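Side-chain contacts in alpha-glucosidase (Pseudoalteromonas sp. K8, PDB 5HQA), which hydrolyses alpha-glucosides as a chloride-activated family 97 glycoside hydrolase that carries a calcium ion in its active-site region: residues Asp496-Phe499 against Asn500-Ala504; Pro509-Thr512 against Leu513-Leu517; Tyr616-Gly619 against Lys620-Trp624. One frame throughout, in Å; residues are numbered along the deposited sequence.

Contact 1 (Asp496-Phe499 against Asn500-Ala504); sequences DLSF and NGLGA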
ATOM      1  N   ASP A 496      -2.252 -22.693 -10.819  1.00 14.08           N
ATOM      2  CA  ASP A 496      -3.185 -23.774 -10.512  1.00 14.14           C
ATOM      3  C   ASP A 496      -4.300 -23.171  -9.664  1.00 15.81           C
ATOM      4  O   ASP A 496      -4.134 -22.931  -8.461  1.00 14.98           O
ATOM      5  CB  ASP A 496      -2.496 -24.934  -9.803  1.00 13.48           C
ATOM      6  CG  ASP A 496      -3.490 -26.015  -9.365  1.00 20.26           C
ATOM      7  OD1 ASP A 496      -4.634 -26.016  -9.884  1.00 18.01           O
ATOM      8  OD2 ASP A 496      -3.133 -26.856  -8.506  1.00 18.81           O
ATOM      9  N   LEU A 497      -5.438 -22.912 -10.303  1.00 13.41           N
ATOM     10  CA  LEU A 497      -6.612 -22.365  -9.645  1.00 15.05           C
ATOM     11  C   LEU A 497      -7.562 -23.448  -9.162  1.00 16.26           C
ATOM     12  O   LEU A 497      -8.653 -23.123  -8.682  1.00 17.88           O
ATOM     13  CB  LEU A 497      -7.354 -21.431 -10.603  1.00 13.43           C
ATOM     14  CG  LEU A 497      -6.518 -20.313 -11.209  1.00 13.58           C
ATOM     15  CD1 LEU A 497      -7.240 -19.742 -12.409  1.00 16.98           C
ATOM     16  CD2 LEU A 497      -6.283 -19.225 -10.176  1.00 12.92           C
ATOM     17  N   SER A 498      -7.173 -24.722  -9.277  1.00 15.45           N
ATOM     18  CA  SER A 498      -8.085 -25.850  -9.123  1.00 15.68           C
ATOM     19  C   SER A 498      -7.826 -26.686  -7.875  1.00 15.47           C
ATOM     20  O   SER A 498      -8.452 -27.738  -7.726  1.00 16.03           O
ATOM     21  CB  SER A 498      -8.004 -26.767 -10.350  1.00 18.54           C
ATOM     22  OG  SER A 498      -8.294 -26.071 -11.550  1.00 18.93           O
ATOM     23  N   PHE A 499      -6.933 -26.254  -6.980  1.00 15.85           N
ATOM     24  CA  PHE A 499      -6.504 -27.106  -5.869  1.00 16.68           C
ATOM     25  C   PHE A 499      -7.639 -27.434  -4.905  1.00 18.31           C
ATOM     26  O   PHE A 499      -7.548 -28.428  -4.171  1.00 18.66           O
ATOM     27  CB  PHE A 499      -5.343 -26.445  -5.110  1.00 15.75           C
ATOM     28  CG  PHE A 499      -5.606 -25.009  -4.729  1.00 14.32           C
ATOM     29  CD1 PHE A 499      -5.297 -23.977  -5.606  1.00 14.94           C
ATOM     30  CD2 PHE A 499      -6.161 -24.694  -3.499  1.00 16.42           C
ATOM     31  CE1 PHE A 499      -5.555 -22.648  -5.269  1.00 14.98           C
ATOM     32  CE2 PHE A 499      -6.416 -23.368  -3.153  1.00 17.01           C
ATOM     33  CZ  PHE A 499      -6.108 -22.341  -4.043  1.00 14.66           C
ATOM     34  N   ASN A 500      -8.697 -26.626  -4.878  1.00 15.15           N
ATOM     35  CA  ASN A 500      -9.879 -26.903  -4.076  1.00 15.79           C
ATOM     36  C   ASN A 500     -11.097 -27.205  -4.938  1.00 19.78           C
ATOM     37  O   ASN A 500     -12.223 -27.231  -4.424  1.00 19.61           O
ATOM     38  CB  ASN A 500     -10.181 -25.722  -3.147  1.00 15.52           C
ATOM     39  CG  ASN A 500      -9.330 -25.726  -1.889  1.00 20.42           C
ATOM     40  OD1 ASN A 500      -8.985 -26.788  -1.357  1.00 22.99           O
ATOM     41  ND2 ASN A 500      -9.004 -24.537  -1.390  1.00 17.25           N
ATOM     42  N   GLY A 501     -10.908 -27.423  -6.229  1.00 18.81           N
ATOM     43  CA  GLY A 501     -12.038 -27.544  -7.139  1.00 16.98           C
ATOM     44  C   GLY A 501     -12.402 -26.219  -7.782  1.00 19.54           C
ATOM     45  O   GLY A 501     -12.186 -25.138  -7.230  1.00 19.29           O
ATOM     46  N   LEU A 502     -12.966 -26.308  -8.986  1.00 17.79           N
ATOM     47  CA  LEU A 502     -13.400 -25.126  -9.724  1.00 17.42           C
ATOM     48  C   LEU A 502     -14.808 -24.732  -9.274  1.00 19.79           C
ATOM     49  O   LEU A 502     -15.339 -25.244  -8.281  1.00 18.82           O
ATOM     50  CB  LEU A 502     -13.325 -25.380 -11.226  1.00 18.46           C
ATOM     51  CG  LEU A 502     -11.902 -25.468 -11.783  1.00 22.69           C
ATOM     52  CD1 LEU A 502     -11.922 -25.677 -13.287  1.00 25.80           C
ATOM     53  CD2 LEU A 502     -11.098 -24.223 -11.412  1.00 23.46           C
ATOM     54  N   GLY A 503     -15.438 -23.813 -10.011  1.00 18.16           N
ATOM     55  CA  GLY A 503     -16.735 -23.298  -9.614  1.00 18.69           C
ATOM     56  C   GLY A 503     -16.614 -22.080  -8.718  1.00 18.19           C
ATOM     57  O   GLY A 503     -15.524 -21.601  -8.385  1.00 16.11           O
ATOM     58  N   ALA A 504     -17.778 -21.585  -8.299  1.00 17.27           N
ATOM     59  CA  ALA A 504     -17.881 -20.324  -7.576  1.00 18.03           C
ATOM     60  C   ALA A 504     -17.974 -20.491  -6.066  1.00 20.69           C
ATOM     61  O   ALA A 504     -18.107 -19.487  -5.358  1.00 21.24           O
ATOM     62  CB  ALA A 504     -19.103 -19.536  -8.069  1.00 18.73           C
TER
HETATM   63  O   HOH W   1      -9.659 -24.545  -6.382  1.00 16.78           O
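Phe499 and Asn500, neighbours in the chain, lay their side chains against each other as they project from a tight turn. The phenyl ring and the carboxamide cross obliquely with their planes 57° apart, and it is the amide nitrogen that comes in: Asn500 ND2 lies 3.3 Å from Phe499 CE2. The first torsion of Phe499 sets CG between the backbone N and the carbonyl carbon (chi1 50°), and the ring edge then receives the carbonyl oxygen of Asp496 in plane. The same amide nitrogen of Asn500 donates to Asn507 O, so the carboxamide joins the turn to the following part of the loop.

Another pair bridges the turn through Leu502, whose CD2 methyl sits 3.4 Å from Ser498 OG. That methyl also approaches the backbone oxygen of Leu497, while the serine hydroxyl has its polar partner in Tyr629. Between these two pairs runs the backbone bond of the turn, Gly501 N to Ser498 O at 2.9 Å; the donor stands well above the carbonyl plane. Water 1 sits inside the bend, donating to Leu497 O and Gly501 O and accepting from Asn500 N at 2.7 Å, and thus satisfies three backbone groups at once. On the N-terminal side, Asp496 OD1 accepts from Ser498 N at 2.9 Å, met from above the carboxylate plane. Gly501 has backbone angles that would press a beta carbon against the preceding carbonyl oxygen, a conformation that suits glycine.

The whole is an Asx turn running into a type I beta turn from Ser498 to Gly501, in a surface loop of the catalytic domain, with the side chain of Asn500 about 10 Å from a bound glucose unit.

Contact 2 (Pro509-Thr512 against Leu513-Leu517); sequences PQTT and LAKQL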
ATOM      1  N   PRO A 509      -8.601 -18.373  -6.123  1.00 12.52           N
ATOM      2  CA  PRO A 509      -8.734 -17.068  -6.791  1.00 11.42           C
ATOM      3  C   PRO A 509      -9.909 -17.136  -7.748  1.00 12.03           C
ATOM      4  O   PRO A 509      -9.996 -18.034  -8.590  1.00 12.08           O
ATOM      5  CB  PRO A 509      -7.395 -16.887  -7.523  1.00 12.63           C
ATOM      6  CG  PRO A 509      -6.436 -17.827  -6.810  1.00 12.82           C
ATOM      7  CD  PRO A 509      -7.299 -19.003  -6.410  1.00 12.38           C
ATOM      8  N   GLN A 510     -10.847 -16.212  -7.577  1.00 11.28           N
ATOM      9  CA  GLN A 510     -12.040 -16.183  -8.420  1.00 11.25           C
ATOM     10  C   GLN A 510     -11.768 -15.310  -9.645  1.00 12.06           C
ATOM     11  O   GLN A 510     -12.339 -14.238  -9.833  1.00 12.59           O
ATOM     12  CB  GLN A 510     -13.236 -15.699  -7.611  1.00 10.34           C
ATOM     13  CG  GLN A 510     -13.556 -16.664  -6.478  1.00 10.48           C
ATOM     14  CD  GLN A 510     -14.877 -16.369  -5.804  1.00 13.49           C
ATOM     15  OE1 GLN A 510     -15.276 -15.206  -5.666  1.00 13.89           O
ATOM     16  NE2 GLN A 510     -15.573 -17.425  -5.385  1.00 11.95           N
ATOM     17  N   THR A 511     -10.816 -15.782 -10.452  1.00 11.08           N
ATOM     18  CA  THR A 511     -10.309 -15.049 -11.607  1.00 10.74           C
ATOM     19  C   THR A 511      -9.984 -16.041 -12.714  1.00 12.32           C
ATOM     20  O   THR A 511      -9.956 -17.257 -12.501  1.00 11.24           O
ATOM     21  CB  THR A 511      -9.039 -14.232 -11.293  1.00 13.57           C
ATOM     22  OG1 THR A 511      -7.888 -15.084 -11.354  1.00 14.55           O
ATOM     23  CG2 THR A 511      -9.103 -13.564  -9.915  1.00 11.90           C
ATOM     24  N   THR A 512      -9.731 -15.506 -13.908  1.00 12.84           N
ATOM     25  CA  THR A 512      -9.150 -16.286 -14.988  1.00 12.43           C
ATOM     26  C   THR A 512      -7.629 -16.277 -14.867  1.00 11.98           C
ATOM     27  O   THR A 512      -7.042 -15.545 -14.069  1.00 11.10           O
ATOM     28  CB  THR A 512      -9.553 -15.733 -16.360  1.00 12.68           C
ATOM     29  OG1 THR A 512      -8.966 -14.438 -16.537  1.00 12.82           O
ATOM     30  CG2 THR A 512     -11.070 -15.637 -16.494  1.00 12.18           C
ATOM     31  N   LEU A 513      -6.992 -17.107 -15.698  1.00 12.70           N
ATOM     32  CA  LEU A 513      -5.537 -17.168 -15.733  1.00 12.19           C
ATOM     33  C   LEU A 513      -4.939 -15.858 -16.228  1.00 12.98           C
ATOM     34  O   LEU A 513      -3.961 -15.360 -15.663  1.00 14.04           O
ATOM     35  CB  LEU A 513      -5.100 -18.331 -16.627  1.00 12.43           C
ATOM     36  CG  LEU A 513      -3.607 -18.570 -16.828  1.00 16.49           C
ATOM     37  CD1 LEU A 513      -2.926 -18.857 -15.506  1.00 15.89           C
ATOM     38  CD2 LEU A 513      -3.430 -19.746 -17.790  1.00 15.33           C
ATOM     39  N   ALA A 514      -5.509 -15.287 -17.291  1.00 12.90           N
ATOM     40  CA  ALA A 514      -4.975 -14.034 -17.810  1.00 12.33           C
ATOM     41  C   ALA A 514      -5.071 -12.915 -16.778  1.00 13.26           C
ATOM     42  O   ALA A 514      -4.205 -12.036 -16.734  1.00 11.96           O
ATOM     43  CB  ALA A 514      -5.700 -13.651 -19.102  1.00 13.25           C
ATOM     44  N   LYS A 515      -6.097 -12.933 -15.924  1.00 11.60           N
ATOM     45  CA  LYS A 515      -6.180 -11.908 -14.884  1.00 12.02           C
ATOM     46  C   LYS A 515      -5.006 -12.023 -13.915  1.00 11.55           C
ATOM     47  O   LYS A 515      -4.480 -11.007 -13.438  1.00 12.30           O
ATOM     48  CB  LYS A 515      -7.518 -12.009 -14.148  1.00 10.47           C
ATOM     49  CG  LYS A 515      -7.654 -11.035 -12.967  1.00 11.79           C
ATOM     50  CD  LYS A 515      -9.120 -10.789 -12.644  1.00 13.16           C
ATOM     51  CE  LYS A 515      -9.304 -10.016 -11.347  1.00 13.30           C
ATOM     52  NZ  LYS A 515     -10.757  -9.943 -11.010  1.00 12.41           N
ATOM     53  N   GLN A 516      -4.560 -13.254 -13.629  1.00 10.64           N
ATOM     54  CA  GLN A 516      -3.389 -13.426 -12.773  1.00 10.57           C
ATOM     55  C   GLN A 516      -2.152 -12.791 -13.393  1.00 13.99           C
ATOM     56  O   GLN A 516      -1.311 -12.234 -12.678  1.00 16.49           O
ATOM     57  CB  GLN A 516      -3.142 -14.907 -12.496  1.00 10.81           C
ATOM     58  CG  GLN A 516      -4.190 -15.555 -11.599  1.00 13.53           C
ATOM     59  CD  GLN A 516      -4.232 -14.923 -10.224  1.00 14.63           C
ATOM     60  OE1 GLN A 516      -3.200 -14.786  -9.558  1.00 13.19           O
ATOM     61  NE2 GLN A 516      -5.424 -14.499  -9.803  1.00 13.07           N
ATOM     62  N   LEU A 517      -2.020 -12.861 -14.725  1.00 11.66           N
ATOM     63  CA  LEU A 517      -0.891 -12.212 -15.388  1.00 11.26           C
ATOM     64  C   LEU A 517      -1.019 -10.692 -15.337  1.00 12.27           C
ATOM     65  O   LEU A 517      -0.032  -9.980 -15.104  1.00 12.93           O
ATOM     66  CB  LEU A 517      -0.797 -12.682 -16.837  1.00 11.72           C
ATOM     67  CG  LEU A 517      -0.601 -14.179 -17.044  1.00 13.22           C
ATOM     68  CD1 LEU A 517      -0.587 -14.499 -18.527  1.00 13.61           C
ATOM     69  CD2 LEU A 517       0.691 -14.628 -16.383  1.00 12.79           C
TER
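Gln516 NE2 donates to Thr511 OG1 in a nearly straight bond of 3.0 Å (173° at the hydrogen), with the hydroxyl oxygen lying in the plane of the amide. That hydroxyl in turn donates to Thr512 O at 2.9 Å, so one oxygen links the glutamine to the backbone just ahead of helix 513-522. The glutamine chain reaches back because it bends at its second torsion (chi2 -62°), and its OE1 accepts from Gln460 NE2 and from the backbone nitrogens of Gly493 and Ile494, which holds the amide at both ends. Thr512 is the N-cap: its OG1 accepts from Lys515 N at 3.3 Å, and the same hydroxyl meets Asp618. The backbone bond from Gln516 N to Thr512 O is weak.

Apolar contacts lie beside these bonds. The extended chain of Lys515 passes Thr511 at about a right angle, Lys515 CD 3.7 Å from Thr511 CB, and carries NZ on to Ser651 and Thr591 O. Pro509 CB rests 3.8 Å from Gln516 NE2. A valine in place of Thr511 would probably leave the amide of Gln516 without its acceptor and Thr512 O without the hydroxyl that reaches it.

The start of helix 513-522 lies against strand 611-618, which Ala514 and Leu517 touch, with helix 541-549 also packing on Leu517.

Contact 3 (Tyr616-Gly619 against Lys620-Trp624); sequences YKDG and KNAEW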
ATOM      1  N   TYR A 616      -1.395 -11.388 -23.913  1.00 14.25           N
ATOM      2  CA  TYR A 616      -1.885 -12.536 -23.157  1.00 14.07           C
ATOM      3  C   TYR A 616      -3.294 -12.186 -22.702  1.00 17.09           C
ATOM      4  O   TYR A 616      -3.471 -11.306 -21.855  1.00 15.89           O
ATOM      5  CB  TYR A 616      -0.990 -12.837 -21.952  1.00 14.37           C
ATOM      6  CG  TYR A 616       0.468 -13.126 -22.266  1.00 15.76           C
ATOM      7  CD1 TYR A 616       1.348 -12.098 -22.618  1.00 14.39           C
ATOM      8  CD2 TYR A 616       0.974 -14.421 -22.174  1.00 14.80           C
ATOM      9  CE1 TYR A 616       2.687 -12.365 -22.896  1.00 16.90           C
ATOM     10  CE2 TYR A 616       2.307 -14.697 -22.444  1.00 15.40           C
ATOM     11  CZ  TYR A 616       3.158 -13.668 -22.806  1.00 16.25           C
ATOM     12  OH  TYR A 616       4.479 -13.949 -23.070  1.00 18.23           O
ATOM     13  N   LYS A 617      -4.299 -12.860 -23.259  1.00 14.34           N
ATOM     14  CA  LYS A 617      -5.676 -12.460 -23.008  1.00 14.10           C
ATOM     15  C   LYS A 617      -6.552 -13.686 -22.798  1.00 16.18           C
ATOM     16  O   LYS A 617      -6.171 -14.822 -23.106  1.00 14.91           O
ATOM     17  CB  LYS A 617      -6.232 -11.622 -24.163  1.00 14.72           C
ATOM     18  CG  LYS A 617      -6.132 -12.318 -25.517  1.00 16.62           C
ATOM     19  CD  LYS A 617      -6.812 -11.497 -26.597  1.00 20.85           C
ATOM     20  CE  LYS A 617      -6.260 -11.822 -27.966  1.00 29.01           C
ATOM     21  NZ  LYS A 617      -7.098 -11.239 -29.050  1.00 34.49           N
ATOM     22  N   ASP A 618      -7.746 -13.427 -22.265  1.00 13.90           N
ATOM     23  CA  ASP A 618      -8.735 -14.477 -22.079  1.00 13.66           C
ATOM     24  C   ASP A 618      -9.081 -15.112 -23.412  1.00 16.71           C
ATOM     25  O   ASP A 618      -9.297 -14.413 -24.408  1.00 15.73           O
ATOM     26  CB  ASP A 618      -9.997 -13.905 -21.439  1.00 13.28           C
ATOM     27  CG  ASP A 618      -9.765 -13.433 -20.017  1.00 17.68           C
ATOM     28  OD1 ASP A 618     -10.106 -12.270 -19.702  1.00 16.63           O
ATOM     29  OD2 ASP A 618      -9.235 -14.230 -19.215  1.00 15.08           O
ATOM     30  N   GLY A 619      -9.136 -16.439 -23.429  1.00 15.79           N
ATOM     31  CA  GLY A 619      -9.638 -17.129 -24.594  1.00 17.72           C
ATOM     32  C   GLY A 619     -11.089 -16.795 -24.876  1.00 19.42           C
ATOM     33  O   GLY A 619     -11.824 -16.280 -24.033  1.00 18.16           O
ATOM     34  N   LYS A 620     -11.492 -17.123 -26.104  1.00 23.95           N
ATOM     35  CA  LYS A 620     -12.846 -16.864 -26.591  1.00 28.91           C
ATOM     36  C   LYS A 620     -13.925 -17.278 -25.587  1.00 26.01           C
ATOM     37  O   LYS A 620     -14.876 -16.528 -25.339  1.00 25.88           O
ATOM     38  CB  LYS A 620     -13.026 -17.606 -27.915  1.00 32.06           C
ATOM     39  CG  LYS A 620     -14.378 -17.493 -28.561  1.00 37.78           C
ATOM     40  CD  LYS A 620     -14.290 -18.013 -29.996  1.00 42.23           C
ATOM     41  CE  LYS A 620     -15.270 -19.143 -30.257  0.78 45.83           C
ATOM     42  NZ  LYS A 620     -14.966 -19.816 -31.554  0.94 49.74           N
ATOM     43  N   ASN A 621     -13.797 -18.468 -25.004  1.00 21.83           N
ATOM     44  CA  ASN A 621     -14.829 -19.019 -24.129  1.00 20.40           C
ATOM     45  C   ASN A 621     -14.466 -18.954 -22.652  1.00 18.87           C
ATOM     46  O   ASN A 621     -15.146 -19.581 -21.830  1.00 18.58           O
ATOM     47  CB  ASN A 621     -15.126 -20.464 -24.529  1.00 20.10           C
ATOM     48  CG  ASN A 621     -15.553 -20.575 -25.969  1.00 26.64           C
ATOM     49  OD1 ASN A 621     -16.368 -19.784 -26.437  1.00 30.27           O
ATOM     50  ND2 ASN A 621     -14.981 -21.525 -26.692  1.00 27.77           N
ATOM     51  N   ALA A 622     -13.424 -18.210 -22.293  1.00 17.04           N
ATOM     52  CA  ALA A 622     -13.019 -18.112 -20.897  1.00 15.11           C
ATOM     53  C   ALA A 622     -14.130 -17.518 -20.038  1.00 16.65           C
ATOM     54  O   ALA A 622     -14.835 -16.595 -20.451  1.00 15.75           O
ATOM     55  CB  ALA A 622     -11.761 -17.252 -20.774  1.00 14.03           C
ATOM     56  N   GLU A 623     -14.281 -18.063 -18.834  1.00 14.46           N
ATOM     57  CA  GLU A 623     -15.097 -17.460 -17.788  1.00 13.48           C
ATOM     58  C   GLU A 623     -14.615 -18.051 -16.469  1.00 14.88           C
ATOM     59  O   GLU A 623     -14.293 -19.238 -16.408  1.00 15.42           O
ATOM     60  CB  GLU A 623     -16.599 -17.706 -18.016  1.00 14.30           C
ATOM     61  CG  GLU A 623     -17.031 -19.157 -17.975  1.00 18.55           C
ATOM     62  CD  GLU A 623     -17.358 -19.648 -16.561  1.00 22.50           C
ATOM     63  OE1 GLU A 623     -17.428 -20.882 -16.364  1.00 22.19           O
ATOM     64  OE2 GLU A 623     -17.547 -18.808 -15.647  1.00 21.53           O
ATOM     65  N   TRP A 624     -14.558 -17.223 -15.418  1.00 13.98           N
ATOM     66  CA  TRP A 624     -13.723 -17.591 -14.274  1.00 13.29           C
ATOM     67  C   TRP A 624     -14.234 -18.821 -13.525  1.00 12.13           C
ATOM     68  O   TRP A 624     -13.432 -19.526 -12.908  1.00 12.87           O
ATOM     69  CB  TRP A 624     -13.573 -16.408 -13.310  1.00 11.52           C
ATOM     70  CG  TRP A 624     -14.802 -16.039 -12.507  1.00 12.71           C
ATOM     71  CD1 TRP A 624     -15.738 -15.095 -12.825  1.00 11.17           C
ATOM     72  CD2 TRP A 624     -15.195 -16.580 -11.234  1.00 12.48           C
ATOM     73  NE1 TRP A 624     -16.696 -15.022 -11.836  1.00 12.75           N
ATOM     74  CE2 TRP A 624     -16.384 -15.921 -10.848  1.00 13.52           C
ATOM     75  CE3 TRP A 624     -14.663 -17.564 -10.388  1.00 13.73           C
ATOM     76  CZ2 TRP A 624     -17.051 -16.211  -9.652  1.00 12.62           C
ATOM     77  CZ3 TRP A 624     -15.329 -17.856  -9.202  1.00 11.68           C
ATOM     78  CH2 TRP A 624     -16.506 -17.175  -8.845  1.00 11.14           C
TER
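Gly619 and Ala622 close a type I beta turn where the chain leaves strand 611-618: Ala622 N donates to Gly619 O at 3.1 Å, with 164° at the hydrogen and the donor well above the carbonyl plane. Lys620 and Asn621 occupy the two central positions, and the chain then leads through Glu623 to Trp624. The backbone of Gly619 is also paired with that of Asp630, at the far end of the same loop.

The main side-chain contact is between Ala622 and the strand end. Ala622 CB points toward the strand end, 3.8 Å from Asp618 CB and 3.4 Å from Gly619 O, the oxygen that accepts the turn's bond. Asp618 meets the alanine chiefly through its beta carbon. With CG beside the backbone N (chi1 -67°), its carboxylate is directed to other partners: OD2 takes the hydroxyl of Thr512 as its main partner, and OD1 accepts from the backbone nitrogens of Ala649 and Gly653. This buried carboxylate is therefore met at both oxygens. Lys620 points away into solvent, its chain bent at the third torsion.

Such a type I turn starts the loop between two antiparallel strands, 611-618 and 631-638, of the C-terminal beta domain.

In the fold
Along the chain the three contacts follow in series, none nested in or crossing another. Contact 1 closes a bend in the long loop after helix 482-485, and contact 2 ends that loop at the start of helix 513-522; the two meet where Leu497 CD2 packs on Pro509 CG at 3.6 Å. Contact 3, about a hundred residues later, turns the chain out of strand 611-618 in the C-terminal beta domain. It comes back to both: Trp624 packs on Ala504 and on Gln510, while Asp618 OD2 and Thr512 OG1, 2.7 Å apart, probably share a hydrogen bond. Together they join the catalytic barrel domain to the C-terminal sheet.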